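Local coordinates for protein cystathionine beta-lyases/cystathionine gamma-synthases (Corynebacterium glutamicum, PDB 5X5H) that probably catalyses the pyridoxal-phosphate-dependent joining of O-succinyl-L-homoserine and L-cysteine into L,L-cystathionine, with release of succinate, in methionine biosynthesis, at residues A[10-13]-A[14-18]; A[64-67]-A[68-72]; A[221-224]-A[225-228]; A[252-255]-A[256-259]. All blocks are in the same frame, centred on the assembly; numbering follows the deposited sequence.

Interaction 1: residues A[10-13]-A[14-18]; sequences FSTA and SIHAG
F10 and S14 meet on successive turns of the short N-terminal helix 10-16, on its tightly packed flank. The carbonyl oxygen of F10 takes two bonds from S14: the backbone N and OG each stand 2.9 Å from F10 O, and they reach it from opposite faces of the carbonyl plane. The serine hydroxyl can fold back this way because OG lies beside its own backbone N (chi1 -66°), pointing it at the preceding turn. A small side chain with a donor suits the site, for the polar atom is satisfied by the helix itself while its flank stays compact. The same OG comes obliquely to the F10 ring, 3.4 Å from CE1. Beside this pair, A13 and A17 bring two methyls together, CB to CB at 4.1 Å, a small surface that suits the close approach of helix 58-70, whose L70 packs on F10, A13 and S14 and whose A69 meets A17.

The flank carrying T12 and H16 is looser within the helix. Their side chains pass at a slant, with T12 CG2 4.0 Å from H16 CD2, and their polar ends turn outward to a second subunit: T12 OG1 bonds D374 of that subunit, and H16 NE2 bonds its E370. Threonine and histidine thus suit a helix flank that lies at a subunit interface. I15, partly exposed, lays CG2 over one face of the imidazole, toward its rim. T12 O lies at the edge of that ring, near its plane, 3.3 Å from H16 CD2.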
# COMPACT_ATOMS: atom_id res chain seq x y z
N PHE A 10 2.56 18.55 22.11
CA PHE A 10 1.64 18.04 21.06
C PHE A 10 2.40 17.46 19.86
O PHE A 10 2.01 16.38 19.40
CB PHE A 10 0.76 19.20 20.56
CG PHE A 10 -0.32 18.78 19.60
CD1 PHE A 10 -0.09 18.54 18.29
CD2 PHE A 10 -1.59 18.56 20.13
CE1 PHE A 10 -1.17 18.09 17.47
CE2 PHE A 10 -2.63 18.12 19.30
CZ PHE A 10 -2.41 17.88 17.99
N SER A 11 3.42 18.17 19.37
CA SER A 11 4.21 17.65 18.27
C SER A 11 4.96 16.40 18.62
O SER A 11 4.93 15.37 17.85
CB SER A 11 5.15 18.65 17.72
OG SER A 11 4.48 19.73 17.10
N THR A 12 5.48 16.31 19.84
CA THR A 12 6.08 15.08 20.34
C THR A 12 5.15 13.94 20.36
O THR A 12 5.42 12.83 19.84
CB THR A 12 6.70 15.33 21.68
OG1 THR A 12 7.57 16.44 21.60
CG2 THR A 12 7.53 14.08 22.20
N ALA A 13 3.96 14.15 20.95
CA ALA A 13 2.93 13.11 21.00
C ALA A 13 2.44 12.63 19.68
O ALA A 13 2.11 11.44 19.44
CB ALA A 13 1.73 13.54 21.84
N SER A 14 2.32 13.58 18.73
CA SER A 14 1.81 13.24 17.39
C SER A 14 2.72 12.24 16.67
O SER A 14 2.23 11.47 15.80
CB SER A 14 1.70 14.44 16.49
OG SER A 14 0.75 15.35 16.94
N ILE A 15 4.00 12.22 17.05
CA ILE A 15 4.98 11.28 16.48
C ILE A 15 5.13 10.08 17.36
O ILE A 15 5.31 8.96 16.80
CB ILE A 15 6.29 12.05 16.27
CG1 ILE A 15 6.09 13.11 15.22
CG2 ILE A 15 7.47 11.16 15.90
CD1 ILE A 15 7.15 14.22 15.27
N HIS A 16 5.05 10.17 18.69
CA HIS A 16 5.52 9.12 19.56
C HIS A 16 4.48 8.52 20.45
O HIS A 16 4.75 7.47 21.07
CB HIS A 16 6.61 9.67 20.47
CG HIS A 16 7.85 10.10 19.76
ND1 HIS A 16 8.74 9.18 19.23
CD2 HIS A 16 8.27 11.30 19.37
CE1 HIS A 16 9.75 9.87 18.66
NE2 HIS A 16 9.48 11.17 18.72
N ALA A 17 3.23 9.00 20.49
CA ALA A 17 2.28 8.50 21.50
C ALA A 17 1.69 7.14 21.19
O ALA A 17 1.15 6.51 22.11
CB ALA A 17 1.15 9.49 21.74
N GLY A 18 1.69 6.76 19.96
CA GLY A 18 1.11 5.51 19.51
C GLY A 18 1.99 4.31 19.37
O GLY A 18 1.46 3.17 19.42

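Interaction 2: residues A[64-67]-A[68-72]; sequences EQTV and AALEG
A Schellman motif closes helix 58-70 here, and the residue just ahead of its glycine, E71, belongs with L191 to a magnesium site. Regular helical bonds lead up to the end: A68 N to E64 O at 3.0 Å, then A69 N to Q65 O and L70 N to T66 O. The next, from E71 N to V67 O, is weak, with an N-H...O angle of 135°, as the chain approaches the cap. E71 N also bonds A68 O, and G72 N reaches back 3.1 Å to A69 O. G72 has a phi of 70°, a value that favours glycine.

Between the turns, L70 lies against the backbone of T66. With CG beside its own backbone N (chi1 -67°), its branch point comes 3.3 Å from T66 O, while L70 CD1 is 4.3 Å from T66 CG2. Threonine can be buried because OG1 bonds A62 O one turn earlier; L70 supplies the apolar bulk that meets F10, A13 and S14 of helix 10-16. A68 adds only a methyl, its CB 3.3 Å from E64 O, and V67 turns its branches to strand 215-219 and L251.

The E71 chain bends at its second torsion, keeping CG 3.7 Å from V67 O; at its nearest the side chain is about 3 Å from the magnesium ion. N180 ND2 holds OE2. A carboxylate near a helix C-terminus would probably be disfavoured by the helix dipole; the N180 N-H and the positive charge of the nearby magnesium ion probably compensate.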
# COMPACT_ATOMS: atom_id res chain seq x y z
N GLU A 64 -5.19 4.92 17.10
CA GLU A 64 -6.15 5.21 18.16
C GLU A 64 -5.52 5.82 19.36
O GLU A 64 -5.95 6.86 19.93
CB GLU A 64 -6.84 3.89 18.61
CG GLU A 64 -7.78 3.37 17.55
CD GLU A 64 -8.44 2.01 17.86
OE1 GLU A 64 -7.92 1.26 18.77
OE2 GLU A 64 -9.44 1.63 17.18
N GLN A 65 -4.39 5.28 19.80
CA GLN A 65 -3.69 5.76 20.98
C GLN A 65 -3.09 7.11 20.76
O GLN A 65 -2.98 7.93 21.67
CB GLN A 65 -2.65 4.72 21.43
CG GLN A 65 -3.30 3.45 21.95
CD GLN A 65 -4.10 3.62 23.17
OE1 GLN A 65 -5.34 3.47 23.20
NE2 GLN A 65 -3.43 4.08 24.21
N THR A 66 -2.66 7.41 19.54
CA THR A 66 -2.06 8.66 19.19
C THR A 66 -3.14 9.75 19.30
O THR A 66 -2.97 10.77 19.93
CB THR A 66 -1.42 8.68 17.84
OG1 THR A 66 -0.47 7.63 17.67
CG2 THR A 66 -0.67 9.98 17.61
N VAL A 67 -4.25 9.61 18.57
CA VAL A 67 -5.29 10.63 18.64
C VAL A 67 -5.87 10.80 20.07
O VAL A 67 -6.13 11.94 20.50
CB VAL A 67 -6.37 10.36 17.59
CG1 VAL A 67 -7.52 11.43 17.69
CG2 VAL A 67 -5.78 10.38 16.18
N ALA A 68 -6.04 9.70 20.78
CA ALA A 68 -6.48 9.80 22.17
C ALA A 68 -5.49 10.73 22.91
O ALA A 68 -5.93 11.70 23.65
CB ALA A 68 -6.56 8.46 22.78
N ALA A 69 -4.19 10.51 22.83
CA ALA A 69 -3.23 11.31 23.58
C ALA A 69 -3.35 12.75 23.20
O ALA A 69 -3.28 13.67 24.08
CB ALA A 69 -1.79 10.84 23.32
N LEU A 70 -3.58 13.09 21.92
CA LEU A 70 -3.64 14.49 21.42
C LEU A 70 -4.89 15.19 21.95
O LEU A 70 -4.84 16.43 21.93
CB LEU A 70 -3.61 14.47 19.94
CG LEU A 70 -2.28 13.97 19.31
CD1 LEU A 70 -2.45 13.90 17.86
CD2 LEU A 70 -1.10 14.73 19.78
N GLU A 71 -5.90 14.45 22.35
CA GLU A 71 -7.15 15.01 22.93
C GLU A 71 -7.18 15.03 24.43
O GLU A 71 -8.16 15.41 25.02
CB GLU A 71 -8.35 14.29 22.33
CG GLU A 71 -8.62 14.63 20.89
CD GLU A 71 -9.39 15.94 20.69
OE1 GLU A 71 -9.46 16.84 21.58
OE2 GLU A 71 -9.79 16.24 19.52
N GLY A 72 -6.09 14.56 25.05
CA GLY A 72 -6.13 14.42 26.49
C GLY A 72 -7.03 13.33 26.97
O GLY A 72 -7.70 13.39 28.05

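Interaction 3: residues A[221-224]-A[225-228]; sequences DQEM and DEEL
Four regular backbone bonds join 221-224 to 225-228 in the first turns of helix 222-235, from D225 N to D221 O at 3.0 Å through to L228 N on M224 O at 2.8 Å. D221 is the N-cap: its OD1 accepts two weak bonds, from E223 N at 2.9 Å and from M224 N at 3.3 Å, so the short aspartate chain gives a partner to amides of the first turn, which have no carbonyl of an earlier helical turn to bond. Acidic residues suit this end, since negative charge there probably interacts favourably with the helix dipole.

On the exposed flank, E226 runs extended back over the preceding turn. Its OE1 lies 3.9 Å from E223 CG and OE2 4.1 Å from Q222 CG, contacts with aliphatic carbons. The two carboxylates stay apart, E223 OE2 being 4.9 Å from E226 OE1, a like-charge pair probably easier to tolerate on an exposed face.

The buried flank is largely apolar. M224 sends CG anti to its backbone N (chi1 174°), setting it 3.8 Å from L228 CD1. Both side chains press on helix 82-93, M224 on L89 and I93, L228 on I92, while L228 also meets F79 of strand 75-79, and D225, the polar exception, makes a salt bridge with R77 of that strand.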
# COMPACT_ATOMS: atom_id res chain seq x y z
N ASP A 221 -14.19 8.01 29.37
CA ASP A 221 -15.12 7.05 30.02
C ASP A 221 -14.85 5.64 29.64
O ASP A 221 -15.05 5.23 28.50
CB ASP A 221 -16.53 7.47 29.73
CG ASP A 221 -17.62 6.54 30.31
OD1 ASP A 221 -17.36 5.49 30.83
OD2 ASP A 221 -18.77 6.95 30.25
N GLN A 222 -14.30 4.84 30.55
CA GLN A 222 -13.94 3.48 30.21
C GLN A 222 -15.13 2.66 29.73
O GLN A 222 -14.95 1.79 28.89
CB GLN A 222 -13.32 2.80 31.47
CG GLN A 222 -12.67 1.44 31.25
CD GLN A 222 -12.08 0.96 32.59
OE1 GLN A 222 -12.82 0.69 33.56
NE2 GLN A 222 -10.75 0.92 32.66
N GLU A 223 -16.31 2.85 30.26
CA GLU A 223 -17.54 2.17 29.79
C GLU A 223 -17.84 2.49 28.35
O GLU A 223 -18.22 1.63 27.60
CB GLU A 223 -18.79 2.34 30.69
CG GLU A 223 -18.52 1.50 31.92
CD GLU A 223 -19.62 1.36 32.90
OE1 GLU A 223 -20.75 1.88 32.68
OE2 GLU A 223 -19.28 0.70 33.89
N MET A 224 -17.72 3.78 28.00
CA MET A 224 -17.83 4.18 26.64
C MET A 224 -16.78 3.54 25.76
O MET A 224 -17.10 3.02 24.68
CB MET A 224 -17.85 5.67 26.51
CG MET A 224 -17.83 6.10 25.07
SD MET A 224 -18.49 7.75 24.81
CE MET A 224 -20.26 7.31 24.97
N ASP A 225 -15.56 3.41 26.19
CA ASP A 225 -14.50 2.72 25.44
C ASP A 225 -14.86 1.26 25.22
O ASP A 225 -14.79 0.72 24.11
CB ASP A 225 -13.15 2.80 26.09
CG ASP A 225 -12.11 2.06 25.26
OD1 ASP A 225 -11.82 2.59 24.17
OD2 ASP A 225 -11.59 1.01 25.69
N GLU A 226 -15.41 0.61 26.28
CA GLU A 226 -15.83 -0.78 26.12
C GLU A 226 -16.95 -0.92 25.08
O GLU A 226 -16.95 -1.88 24.31
CB GLU A 226 -16.33 -1.36 27.49
CG GLU A 226 -15.22 -1.62 28.46
CD GLU A 226 -15.77 -1.83 29.90
OE1 GLU A 226 -17.00 -1.70 30.21
OE2 GLU A 226 -14.88 -1.92 30.76
N GLU A 227 -17.95 -0.04 25.08
CA GLU A 227 -19.05 -0.12 24.13
C GLU A 227 -18.51 0.23 22.71
O GLU A 227 -18.95 -0.43 21.76
CB GLU A 227 -20.17 0.86 24.49
CG GLU A 227 -20.90 0.53 25.82
CD GLU A 227 -21.29 -0.94 25.80
OE1 GLU A 227 -21.99 -1.39 24.84
OE2 GLU A 227 -20.75 -1.72 26.65
N LEU A 228 -17.60 1.18 22.58
CA LEU A 228 -16.99 1.51 21.21
C LEU A 228 -16.27 0.29 20.71
O LEU A 228 -16.39 -0.05 19.54
CB LEU A 228 -16.08 2.71 21.34
CG LEU A 228 -16.80 4.06 21.53
CD1 LEU A 228 -15.83 5.09 22.06
CD2 LEU A 228 -17.41 4.52 20.21

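Interaction 4: residues A[252-255]-A[256-259]; sequences KTLA and VRMD
R257 and T253 set their side chains at about a right angle, one turn apart, and the arginine NE meets the threonine hydroxyl edge-on. OG1 of T253 lies 3.0 Å from R257 NE, within 3° of the guanidinium plane, and the N-H points at it at 154°. The hydroxyl comes to this spot because OG1 sits between its own backbone N and carbonyl carbon (chi1 56°). G250 O is a second partner for both OG1 and R257 NH2, and Y205 O takes NH1, so this buried guanidinium is held from several sides and its rotation is fixed. L254 also stands crosswise to the arginine, its CA 3.4 Å above the guanidinium plane, offset toward the rim on the NH2 side, and its CD1 4.0 Å from R257 NH1.

These residues open helix 254-273, with T253 at the N-cap position, though its side chain turns to the arginine and makes no capping bond. Backbone bonds begin at once: R257 N to T253 O is 2.9 Å, and M258 N to L254 O 2.7 Å. A water donates to K252 O and weakly accepts from V256 N. V256, branched and apolar, puts CG2 3.9 Å from T253 CB; across the interface it packs on V256 of the second subunit.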
# COMPACT_ATOMS: atom_id res chain seq x y z
N LYS A 252 1.57 12.88 11.92
CA LYS A 252 2.89 13.30 12.40
C LYS A 252 3.25 14.73 12.06
O LYS A 252 4.15 15.33 12.67
CB LYS A 252 3.96 12.30 11.92
CG LYS A 252 3.77 10.90 12.45
CD LYS A 252 4.87 9.97 11.95
CE LYS A 252 4.59 8.58 12.51
NZ LYS A 252 5.72 7.62 12.09
N THR A 253 2.60 15.33 11.05
CA THR A 253 2.83 16.72 10.64
C THR A 253 1.63 17.65 10.96
O THR A 253 1.63 18.77 10.48
CB THR A 253 3.17 16.83 9.14
OG1 THR A 253 2.16 16.24 8.30
CG2 THR A 253 4.50 16.19 8.87
N LEU A 254 0.69 17.21 11.79
CA LEU A 254 -0.49 18.05 12.06
C LEU A 254 -0.15 19.43 12.59
O LEU A 254 -0.67 20.43 12.06
CB LEU A 254 -1.48 17.32 12.96
CG LEU A 254 -2.73 18.15 13.34
CD1 LEU A 254 -3.58 18.54 12.14
CD2 LEU A 254 -3.60 17.36 14.30
N ALA A 255 0.72 19.49 13.58
CA ALA A 255 1.03 20.82 14.12
C ALA A 255 1.61 21.71 13.10
O ALA A 255 1.26 22.90 12.95
CB ALA A 255 1.96 20.74 15.30
N VAL A 256 2.62 21.28 12.32
CA VAL A 256 3.28 22.13 11.32
C VAL A 256 2.34 22.49 10.17
O VAL A 256 2.40 23.57 9.62
CB VAL A 256 4.68 21.65 10.83
CG1 VAL A 256 5.65 21.67 12.04
CG2 VAL A 256 4.60 20.29 10.18
N ARG A 257 1.47 21.54 9.79
CA ARG A 257 0.48 21.85 8.80
C ARG A 257 -0.49 22.89 9.33
O ARG A 257 -0.74 23.87 8.61
CB ARG A 257 -0.26 20.59 8.35
CG ARG A 257 0.60 19.66 7.48
CD ARG A 257 -0.17 18.43 6.97
NE ARG A 257 -0.52 17.45 7.99
CZ ARG A 257 -1.66 17.24 8.56
NH1 ARG A 257 -2.72 18.01 8.27
NH2 ARG A 257 -1.82 16.28 9.44
N MET A 258 -1.11 22.61 10.46
CA MET A 258 -2.16 23.52 10.96
C MET A 258 -1.61 24.91 11.20
O MET A 258 -2.34 25.88 10.94
CB MET A 258 -2.83 22.91 12.14
CG MET A 258 -4.06 23.71 12.60
SD MET A 258 -5.40 23.91 11.35
CE MET A 258 -6.51 22.60 11.79
N ASP A 259 -0.39 25.05 11.67
CA ASP A 259 0.12 26.41 11.88
C ASP A 259 0.18 27.15 10.54
O ASP A 259 -0.15 28.34 10.49
CB ASP A 259 1.45 26.39 12.52
CG ASP A 259 1.32 26.32 14.03
OD1 ASP A 259 0.41 26.94 14.61
OD2 ASP A 259 2.27 25.85 14.59
O HOH W 1 4.02 18.46 13.30

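How the interactions relate
Interactions 1, 2 and 4 form a connected group on three helices: helix 10-16 lies against both others, through A17 CB and A69 CB, 3.6 Å apart, and through S11 OG and A255 CB, 3.3 Å apart, whereas interactions 2 and 4 do not touch. Interaction 3 stands apart, its centre about 15 Å from that of interaction 2, with an exposed acidic flank and an N-cap. Interactions 2 and 4 are the buried ones: the former ends a helix next to magnesium, the latter begins one with a pinned arginine. Only interactions 1 and 4 reach the second subunit, interaction 1 by hydrogen bonds as well as packing and interaction 4 largely by packing.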